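PDB 5V8K: p800 reaction center core protein from Heliobacterium modesticaldum, which forms the core of a homodimeric photosynthetic reaction center, holding bacteriochlorophyll pigments and carotenoid within a transmembrane helical protein and binding a [4Fe-4S] cluster. Local coordinates for residues H42-D47 against Q51-A56; G245-M250 against F514-G519. All blocks are in the same frame, centred on the assembly; numbering follows the deposited sequence.

Interaction 1: H42-D47 against Q51-A56; sequences HHLSWD and QGVLWA. With GBF (Bacteriochlorophyll g), chain I.
Ser45 lies with its CA over the six-membered ring of Trp55, 3.5 Å from the ring centroid and only 3° off the ring normal, a well-centred CH-pi contact. The far edge of the same indole, at CZ2 and CH2, points into one face of Trp46. This T-shaped pair has the Trp46 five-membered ring and Trp55 six-membered ring centroids 4.8 Å apart, with planes at 85°. The Trp55 indole can run back along 43-46 because its CG stands anti to the carbonyl carbon (chi1 -68°). Backbone bonds fix the spacing behind it. Leu44 O accepts Leu54 N at 2.8 Å and, weakly, Trp55 N, while Ser45 OG donates to Gly52 O at 2.8 Å. Further out, Asp47 occupies the N-cap position of helix 48-51; its backbone O accepts Gln51 N at 2.8 Å and its OD2 is hydrogen-bonded to Thr50 OG1. Gly52, with positive phi, ends that helix and turns the chain back.

The same cluster of side chains borders a bacteriochlorophyll g. His43 NE2 binds the central magnesium at 2.4 Å, and His43 N donates to the ester carbonyl oxygen O1D at 3.2 Å. The methyl CMA touches Trp55 CZ3 at 3.7 Å. His42 ligates the magnesium of a different bacteriochlorophyll. The loop after helix 18-39, packed against the turn that follows helix 48-51, thus presents His43 as axial ligand in a histidine-ligated bacteriochlorophyll site.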
loop_
_atom_site.group_PDB
_atom_site.type_symbol
_atom_site.label_atom_id
_atom_site.label_comp_id
_atom_site.label_asym_id
_atom_site.label_seq_id
_atom_site.Cartn_x
_atom_site.Cartn_y
_atom_site.Cartn_z
ATOM N N HIS A 42 -15.138 1.956 31.734
ATOM C CA HIS A 42 -15.069 2.911 30.640
ATOM C C HIS A 42 -15.022 2.171 29.301
ATOM O O HIS A 42 -14.745 0.977 29.238
ATOM C CB HIS A 42 -13.837 3.799 30.795
ATOM C CG HIS A 42 -13.842 4.609 32.035
ATOM N ND1 HIS A 42 -14.634 5.725 32.187
ATOM C CD2 HIS A 42 -13.167 4.464 33.194
ATOM C CE1 HIS A 42 -14.448 6.232 33.390
ATOM N NE2 HIS A 42 -13.571 5.481 34.023
ATOM N N HIS A 43 -15.307 2.893 28.226
ATOM C CA HIS A 43 -15.298 2.309 26.881
ATOM C C HIS A 43 -16.262 1.130 26.764
ATOM O O HIS A 43 -15.921 0.091 26.198
ATOM C CB HIS A 43 -13.889 1.848 26.485
ATOM C CG HIS A 43 -12.905 2.955 26.351
ATOM N ND1 HIS A 43 -11.739 2.822 25.639
ATOM C CD2 HIS A 43 -12.901 4.213 26.854
ATOM C CE1 HIS A 43 -11.067 3.955 25.677
ATOM N NE2 HIS A 43 -11.741 4.806 26.428
ATOM N N LEU A 44 -17.453 1.269 27.338
ATOM C CA LEU A 44 -18.501 0.273 27.189
ATOM C C LEU A 44 -19.375 0.571 25.975
ATOM O O LEU A 44 -19.623 -0.304 25.141
ATOM C CB LEU A 44 -19.347 0.237 28.459
ATOM C CG LEU A 44 -18.601 0.085 29.782
ATOM C CD1 LEU A 44 -19.567 -0.221 30.953
ATOM C CD2 LEU A 44 -17.595 -1.003 29.647
ATOM N N SER A 45 -19.862 1.807 25.908
ATOM C CA SER A 45 -20.732 2.340 24.861
ATOM C C SER A 45 -20.983 3.813 25.193
ATOM O O SER A 45 -20.500 4.322 26.218
ATOM C CB SER A 45 -22.039 1.553 24.749
ATOM O OG SER A 45 -22.780 1.612 25.946
ATOM N N TRP A 46 -21.686 4.531 24.326
ATOM C CA TRP A 46 -22.015 5.919 24.632
ATOM C C TRP A 46 -23.028 6.009 25.767
ATOM O O TRP A 46 -23.032 6.990 26.508
ATOM C CB TRP A 46 -22.585 6.639 23.398
ATOM C CG TRP A 46 -21.657 6.745 22.238
ATOM C CD1 TRP A 46 -21.857 6.243 20.987
ATOM C CD2 TRP A 46 -20.398 7.410 22.211
ATOM N NE1 TRP A 46 -20.757 6.522 20.169
ATOM C CE2 TRP A 46 -19.859 7.249 20.900
ATOM C CE3 TRP A 46 -19.660 8.130 23.165
ATOM C CZ2 TRP A 46 -18.634 7.770 20.531
ATOM C CZ3 TRP A 46 -18.445 8.654 22.793
ATOM C CH2 TRP A 46 -17.928 8.451 21.475
ATOM N N ASP A 47 -23.915 5.024 25.895
ATOM C CA ASP A 47 -24.969 5.063 26.910
ATOM C C ASP A 47 -25.261 3.659 27.374
ATOM O O ASP A 47 -26.178 2.994 26.867
ATOM C CB ASP A 47 -26.244 5.688 26.374
ATOM C CG ASP A 47 -27.377 5.688 27.419
ATOM O OD1 ASP A 47 -27.115 5.680 28.660
ATOM O OD2 ASP A 47 -28.536 5.648 26.974
ATOM N N GLN A 51 -27.581 0.817 25.806
ATOM C CA GLN A 51 -26.849 0.139 24.752
ATOM C C GLN A 51 -26.083 -1.085 25.228
ATOM O O GLN A 51 -25.633 -1.874 24.394
ATOM C CB GLN A 51 -25.873 1.110 24.082
ATOM C CG GLN A 51 -26.487 2.269 23.303
ATOM C CD GLN A 51 -25.400 2.999 22.557
ATOM O OE1 GLN A 51 -24.836 3.972 23.062
ATOM N NE2 GLN A 51 -25.027 2.470 21.368
ATOM N N GLY A 52 -25.933 -1.269 26.528
ATOM C CA GLY A 52 -25.182 -2.385 27.063
ATOM C C GLY A 52 -23.689 -2.148 26.852
ATOM O O GLY A 52 -23.223 -1.011 26.752
ATOM N N VAL A 53 -22.935 -3.237 26.807
ATOM C CA VAL A 53 -21.519 -3.210 26.473
ATOM C C VAL A 53 -21.393 -3.551 24.994
ATOM O O VAL A 53 -21.710 -4.665 24.580
ATOM C CB VAL A 53 -20.716 -4.186 27.336
ATOM C CG1 VAL A 53 -19.226 -3.970 27.072
ATOM C CG2 VAL A 53 -21.066 -4.004 28.854
ATOM N N LEU A 54 -20.977 -2.583 24.189
ATOM C CA LEU A 54 -20.899 -2.733 22.739
ATOM C C LEU A 54 -19.492 -2.729 22.171
ATOM O O LEU A 54 -19.298 -3.206 21.054
ATOM C CB LEU A 54 -21.705 -1.611 22.066
ATOM C CG LEU A 54 -21.967 -1.648 20.569
ATOM C CD1 LEU A 54 -22.652 -2.933 20.107
ATOM C CD2 LEU A 54 -22.819 -0.385 20.270
ATOM N N TRP A 55 -18.504 -2.230 22.900
ATOM C CA TRP A 55 -17.232 -1.891 22.295
ATOM C C TRP A 55 -16.195 -2.920 22.683
ATOM O O TRP A 55 -16.320 -3.620 23.680
ATOM C CB TRP A 55 -16.786 -0.498 22.709
ATOM C CG TRP A 55 -17.654 0.598 22.155
ATOM C CD1 TRP A 55 -18.506 0.517 21.130
ATOM C CD2 TRP A 55 -17.738 1.945 22.634
ATOM N NE1 TRP A 55 -19.152 1.739 20.921
ATOM C CE2 TRP A 55 -18.668 2.631 21.823
ATOM C CE3 TRP A 55 -17.127 2.635 23.675
ATOM C CZ2 TRP A 55 -18.990 3.949 22.019
ATOM C CZ3 TRP A 55 -17.462 3.975 23.876
ATOM C CH2 TRP A 55 -18.389 4.606 23.065
ATOM N N ALA A 56 -15.218 -3.065 21.822
ATOM C CA ALA A 56 -14.136 -3.994 22.031
ATOM C C ALA A 56 -13.145 -3.318 22.938
ATOM O O ALA A 56 -12.951 -2.109 22.804
ATOM C CB ALA A 56 -13.494 -4.425 20.710
HETATM MG MG GBF I . -10.867 7.067 26.189
HETATM C CHA GBF I . -13.954 8.027 27.466
HETATM C CHB GBF I . -11.986 7.511 23.121
HETATM C CHC GBF I . -7.685 6.243 25.246
HETATM C CHD GBF I . -9.675 7.199 29.598
HETATM N NA GBF I . -12.583 7.660 25.456
HETATM C C1A GBF I . -13.772 7.944 25.994
HETATM C C2A GBF I . -14.928 8.310 25.098
HETATM C C3A GBF I . -14.309 7.891 23.777
HETATM C C4A GBF I . -12.863 7.695 24.138
HETATM C CMA GBF I . -14.878 6.569 23.255
HETATM C CAA GBF I . -15.419 9.762 25.039
HETATM C CBA GBF I . -14.373 10.795 24.632
HETATM C CGA GBF I . -13.489 11.092 25.811
HETATM O O1A GBF I . -14.023 11.381 26.868
HETATM O O2A GBF I . -12.140 10.558 25.875
HETATM N NB GBF I . -9.953 6.990 24.395
HETATM C C1B GBF I . -10.566 7.105 23.218
HETATM C C2B GBF I . -9.622 6.864 22.226
HETATM C C3B GBF I . -8.423 6.515 22.860
HETATM C C4B GBF I . -8.704 6.547 24.222
HETATM C CMB GBF I . -9.893 6.991 20.769
HETATM C CAB GBF I . -7.087 6.184 22.286
HETATM C CBB GBF I . -6.704 6.347 21.042
HETATM N NC GBF I . -9.111 6.816 27.210
HETATM C C1C GBF I . -7.941 6.440 26.694
HETATM C C2C GBF I . -6.699 6.142 27.466
HETATM C C3C GBF I . -7.433 6.496 28.685
HETATM C C4C GBF I . -8.768 6.849 28.514
HETATM C CMC GBF I . -6.377 4.656 27.373
HETATM C CAC GBF I . -6.810 6.469 30.038
HETATM C CBC GBF I . -5.362 6.088 30.266
HETATM N ND GBF I . -11.476 7.544 28.039
HETATM C C1D GBF I . -11.069 7.493 29.291
HETATM C C2D GBF I . -12.055 7.713 30.526
HETATM C C3D GBF I . -13.107 7.897 29.616
HETATM C C4D GBF I . -12.814 7.817 28.236
HETATM C CMD GBF I . -11.840 7.716 32.003
HETATM C CAD GBF I . -14.589 7.947 29.700
HETATM O OBD GBF I . -15.346 8.384 30.625
HETATM C CBD GBF I . -15.138 8.160 28.326
HETATM C CGD GBF I . -16.157 7.130 27.960
HETATM O O1D GBF I . -16.009 5.967 28.236
HETATM O O2D GBF I . -17.368 7.474 27.290
HETATM C CED GBF I . -18.223 6.393 26.916
HETATM C C1 GBF I . -11.293 10.923 26.976
HETATM C C2 GBF I . -10.345 11.994 26.496
HETATM C C3 GBF I . -9.094 11.787 26.041
HETATM C C4 GBF I . -8.330 13.002 25.589
HETATM C C5 GBF I . -8.438 10.421 25.948
HETATM C C6 GBF I . -7.136 10.341 26.721
HETATM C C7 GBF I . -6.158 9.456 25.978
HETATM C C8 GBF I . -5.010 9.100 26.575
HETATM C C9 GBF I . -4.784 9.594 27.981
HETATM C C10 GBF I . -4.016 8.199 25.849
HETATM C C11 GBF I . -2.583 8.667 26.065
HETATM C C12 GBF I . -1.624 7.507 26.334
HETATM C C13 GBF I . -0.713 7.535 27.344
HETATM C C14 GBF I . -0.600 8.717 28.268
HETATM C C15 GBF I . 0.250 6.381 27.587
HETATM O O HOH W 1 -14.053 -1.333 25.151
#

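Interaction 2: G245-M250 against F514-G519; sequences GPELKM and FSRYDG. With GBF (Bacteriochlorophyll g), chain B.
The carboxylate of Glu247, in the first turn of helix 246-254, reaches the backbone of Tyr517 in the loop between helices 502-513 and 520-539. Glu247 OE1 accepts Tyr517 N at 2.8 Å along a nearly straight N-H line (168°), although the donor sits 36° above the carboxylate plane. The side chain spans the gap in extended form, with CG anti to the backbone N (chi1 -175°). Two waters also donate to OE1, so three donors grip this oxygen. One water, 2.9 Å from Glu247 OE1, accepts a hydrogen bond from Asp518 N at 3.0 Å. The other accepts from Arg516 NH1 at 3.1 Å, in the guanidinium plane; the opposite charges therefore meet through water, with Glu247 OE1 and Arg516 NH1 5.4 Å apart. Shortening Glu247 to an alanine would probably strip Tyr517 N of its acceptor and break the water link to Arg516.

Tyr517 also packs on Ile251; its OH is bonded to Met599 O, and one ring face carries the ester methyl CED of a bacteriochlorophyll g, 3.5 Å from Tyr517 CG. A helix side chain thus accepts a backbone N-H of an interhelical loop whose Tyr517 lines a bacteriochlorophyll pocket.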
loop_
_atom_site.group_PDB
_atom_site.type_symbol
_atom_site.label_atom_id
_atom_site.label_comp_id
_atom_site.label_asym_id
_atom_site.label_seq_id
_atom_site.Cartn_x
_atom_site.Cartn_y
_atom_site.Cartn_z
ATOM N N GLY A 245 -26.451 -6.061 25.061
ATOM C CA GLY A 245 -27.145 -4.920 24.523
ATOM C C GLY A 245 -27.777 -5.251 23.193
ATOM O O GLY A 245 -27.404 -6.221 22.513
ATOM N N PRO A 246 -28.751 -4.442 22.787
ATOM C CA PRO A 246 -29.497 -4.798 21.579
ATOM C C PRO A 246 -28.620 -4.932 20.333
ATOM O O PRO A 246 -28.826 -5.879 19.567
ATOM C CB PRO A 246 -30.514 -3.675 21.442
ATOM C CG PRO A 246 -30.502 -2.967 22.744
ATOM C CD PRO A 246 -29.203 -3.178 23.381
ATOM N N GLU A 247 -27.647 -4.044 20.103
ATOM C CA GLU A 247 -26.879 -4.130 18.856
ATOM C C GLU A 247 -25.910 -5.306 18.855
ATOM O O GLU A 247 -25.705 -5.940 17.812
ATOM C CB GLU A 247 -26.119 -2.831 18.568
ATOM C CG GLU A 247 -25.405 -2.885 17.189
ATOM C CD GLU A 247 -24.981 -1.532 16.644
ATOM O OE1 GLU A 247 -24.695 -1.451 15.433
ATOM O OE2 GLU A 247 -24.933 -0.547 17.424
ATOM N N LEU A 248 -25.269 -5.584 19.986
ATOM C CA LEU A 248 -24.412 -6.757 20.070
ATOM C C LEU A 248 -25.213 -8.005 19.737
ATOM O O LEU A 248 -24.779 -8.848 18.956
ATOM C CB LEU A 248 -23.795 -6.874 21.462
ATOM C CG LEU A 248 -23.042 -8.157 21.763
ATOM C CD1 LEU A 248 -21.846 -8.386 20.838
ATOM C CD2 LEU A 248 -22.563 -8.080 23.121
ATOM N N LYS A 249 -26.420 -8.098 20.277
ATOM C CA LYS A 249 -27.289 -9.231 20.013
ATOM C C LYS A 249 -27.644 -9.333 18.533
ATOM O O LYS A 249 -27.588 -10.418 17.961
ATOM C CB LYS A 249 -28.566 -9.113 20.852
ATOM C CG LYS A 249 -29.225 -10.415 21.133
ATOM C CD LYS A 249 -30.429 -10.232 22.057
ATOM C CE LYS A 249 -30.986 -11.584 22.536
ATOM N NZ LYS A 249 -30.848 -12.695 21.510
ATOM N N MET A 250 -28.005 -8.217 17.902
ATOM C CA MET A 250 -28.349 -8.256 16.490
ATOM C C MET A 250 -27.155 -8.748 15.652
ATOM O O MET A 250 -27.326 -9.558 14.735
ATOM C CB MET A 250 -28.828 -6.869 16.040
ATOM C CG MET A 250 -30.266 -6.576 16.430
ATOM S SD MET A 250 -30.917 -4.952 15.898
ATOM C CE MET A 250 -30.354 -3.830 17.204
ATOM N N PHE A 514 -20.797 0.136 7.380
ATOM C CA PHE A 514 -21.508 1.407 7.343
ATOM C C PHE A 514 -22.702 1.421 8.299
ATOM O O PHE A 514 -23.158 2.506 8.690
ATOM C CB PHE A 514 -21.993 1.747 5.912
ATOM C CG PHE A 514 -20.928 2.300 5.041
ATOM C CD1 PHE A 514 -20.625 3.658 5.077
ATOM C CD2 PHE A 514 -20.169 1.461 4.227
ATOM C CE1 PHE A 514 -19.572 4.179 4.319
ATOM C CE2 PHE A 514 -19.118 1.965 3.436
ATOM C CZ PHE A 514 -18.826 3.320 3.470
ATOM N N SER A 515 -23.220 0.252 8.680
ATOM C CA SER A 515 -24.481 0.202 9.401
ATOM C C SER A 515 -24.397 -0.453 10.785
ATOM O O SER A 515 -25.433 -0.642 11.405
ATOM C CB SER A 515 -25.543 -0.507 8.539
ATOM O OG SER A 515 -25.271 -1.877 8.463
ATOM N N ARG A 516 -23.213 -0.828 11.275
ATOM C CA ARG A 516 -22.990 -1.204 12.667
ATOM C C ARG A 516 -22.193 -0.117 13.401
ATOM O O ARG A 516 -21.311 0.534 12.824
ATOM C CB ARG A 516 -22.198 -2.514 12.792
ATOM C CG ARG A 516 -22.617 -3.623 11.869
ATOM C CD ARG A 516 -24.022 -4.093 12.234
ATOM N NE ARG A 516 -24.305 -5.392 11.599
ATOM C CZ ARG A 516 -25.466 -6.046 11.726
ATOM N NH1 ARG A 516 -26.480 -5.523 12.428
ATOM N NH2 ARG A 516 -25.611 -7.228 11.148
ATOM N N TYR A 517 -22.492 0.047 14.695
ATOM C CA TYR A 517 -21.735 0.970 15.566
ATOM C C TYR A 517 -21.770 2.379 15.000
ATOM O O TYR A 517 -20.773 3.106 15.042
ATOM C CB TYR A 517 -20.269 0.544 15.754
ATOM C CG TYR A 517 -20.023 -0.912 16.061
ATOM C CD1 TYR A 517 -20.261 -1.418 17.336
ATOM C CD2 TYR A 517 -19.525 -1.774 15.096
ATOM C CE1 TYR A 517 -20.033 -2.739 17.628
ATOM C CE2 TYR A 517 -19.285 -3.084 15.373
ATOM C CZ TYR A 517 -19.557 -3.579 16.641
ATOM O OH TYR A 517 -19.299 -4.904 16.926
ATOM N N ASP A 518 -22.905 2.725 14.396
ATOM C CA ASP A 518 -23.109 4.024 13.765
ATOM C C ASP A 518 -22.036 4.311 12.715
ATOM O O ASP A 518 -21.641 5.463 12.531
ATOM C CB ASP A 518 -23.135 5.150 14.812
ATOM C CG ASP A 518 -24.239 4.966 15.871
ATOM O OD1 ASP A 518 -25.345 4.516 15.482
ATOM O OD2 ASP A 518 -23.987 5.286 17.083
ATOM N N GLY A 519 -21.490 3.255 12.088
ATOM C CA GLY A 519 -20.517 3.402 11.018
ATOM C C GLY A 519 -19.063 3.476 11.448
ATOM O O GLY A 519 -18.179 3.571 10.580
HETATM MG MG GBF B . -12.224 4.566 17.280
HETATM C CHA GBF B . -13.351 1.582 18.849
HETATM C CHB GBF B . -14.049 6.245 19.396
HETATM C CHC GBF B . -10.423 7.322 16.232
HETATM C CHD GBF B . -9.888 2.506 15.532
HETATM N NA GBF B . -13.441 4.034 18.765
HETATM C C1A GBF B . -13.862 2.878 19.324
HETATM C C2A GBF B . -14.864 2.896 20.486
HETATM C C3A GBF B . -15.312 4.321 20.266
HETATM C C4A GBF B . -14.192 4.910 19.429
HETATM C CMA GBF B . -16.560 4.331 19.403
HETATM C CAA GBF B . -14.250 2.571 21.843
HETATM C CBA GBF B . -13.047 3.444 22.187
HETATM C CGA GBF B . -11.758 2.805 21.704
HETATM O O1A GBF B . -11.615 1.593 21.618
HETATM O O2A GBF B . -10.654 3.602 21.313
HETATM N NB GBF B . -12.235 6.530 17.820
HETATM C C1B GBF B . -13.106 7.093 18.654
HETATM C C2B GBF B . -12.882 8.466 18.719
HETATM C C3B GBF B . -11.830 8.724 17.851
HETATM C C4B GBF B . -11.498 7.498 17.259
HETATM C CMB GBF B . -13.604 9.447 19.639
HETATM C CAB GBF B . -11.211 10.021 17.509
HETATM C CBB GBF B . -11.311 11.151 18.143
HETATM N NC GBF B . -10.563 4.825 16.094
HETATM C C1C GBF B . -9.987 5.986 15.786
HETATM C C2C GBF B . -8.767 6.120 14.928
HETATM C C3C GBF B . -8.721 4.644 14.828
HETATM C C4C GBF B . -9.740 3.957 15.465
HETATM C CMC GBF B . -9.189 6.757 13.611
HETATM C CAC GBF B . -7.637 3.939 14.110
HETATM C CBC GBF B . -6.501 4.696 13.452
HETATM N ND GBF B . -11.627 2.664 17.216
HETATM C C1D GBF B . -10.851 1.901 16.453
HETATM C C2D GBF B . -10.909 0.311 16.501
HETATM C C3D GBF B . -11.919 0.391 17.453
HETATM C C4D GBF B . -12.346 1.683 17.869
HETATM C CMD GBF B . -10.193 -0.774 15.804
HETATM C CAD GBF B . -12.727 -0.581 18.211
HETATM O OBD GBF B . -12.773 -1.860 18.211
HETATM C CBD GBF B . -13.555 0.175 19.230
HETATM C CGD GBF B . -14.988 -0.191 19.063
HETATM O O1D GBF B . -15.528 -1.017 19.765
HETATM O O2D GBF B . -15.717 0.431 17.986
HETATM C CED GBF B . -16.989 -0.025 17.568
HETATM C C1 GBF B . -9.373 2.915 21.270
HETATM C C2 GBF B . -8.732 2.893 22.669
HETATM C C3 GBF B . -8.309 1.779 23.317
HETATM C C4 GBF B . -8.471 0.440 22.659
HETATM C C5 GBF B . -7.701 1.950 24.702
HETATM C C6 GBF B . -7.954 0.755 25.618
HETATM C C7 GBF B . -7.158 0.857 26.899
HETATM C C8 GBF B . -7.031 -0.258 27.666
HETATM C C9 GBF B . -7.714 -1.531 27.230
HETATM C C10 GBF B . -6.261 -0.305 28.982
HETATM C C11 GBF B . -5.353 0.896 29.176
HETATM C C12 GBF B . -4.265 0.615 30.198
HETATM C C13 GBF B . -4.308 1.042 31.469
HETATM C C14 GBF B . -5.477 1.825 31.967
HETATM C C15 GBF B . -3.163 0.730 32.407
HETATM O O HOH W 2 -25.477 1.171 14.456
HETATM O O HOH W 3 -26.710 -2.750 13.860
#

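Overall arrangement
Interactions 1 and 2 have centres about 11 Å apart and touch directly, with Leu54 as the main go-between. Leu54 O packs on Tyr517 CE1 at 3.5 Å, and Leu54 CD2 lies 3.5 Å from Glu247 OE2, so the carboxylate of interaction 2 has an apolar neighbour beside its second oxygen. Val53 O also meets Leu248 CD2 at 3.8 Å. The segment 51-56 is thus shared ground: Val53 and Leu54 serve both contacts at once. His43 and His42 of interaction 1 ligate two bacteriochlorophylls; a further one, with its ester methyl on Tyr517, accepts from Ala56 N and so meets both contacts.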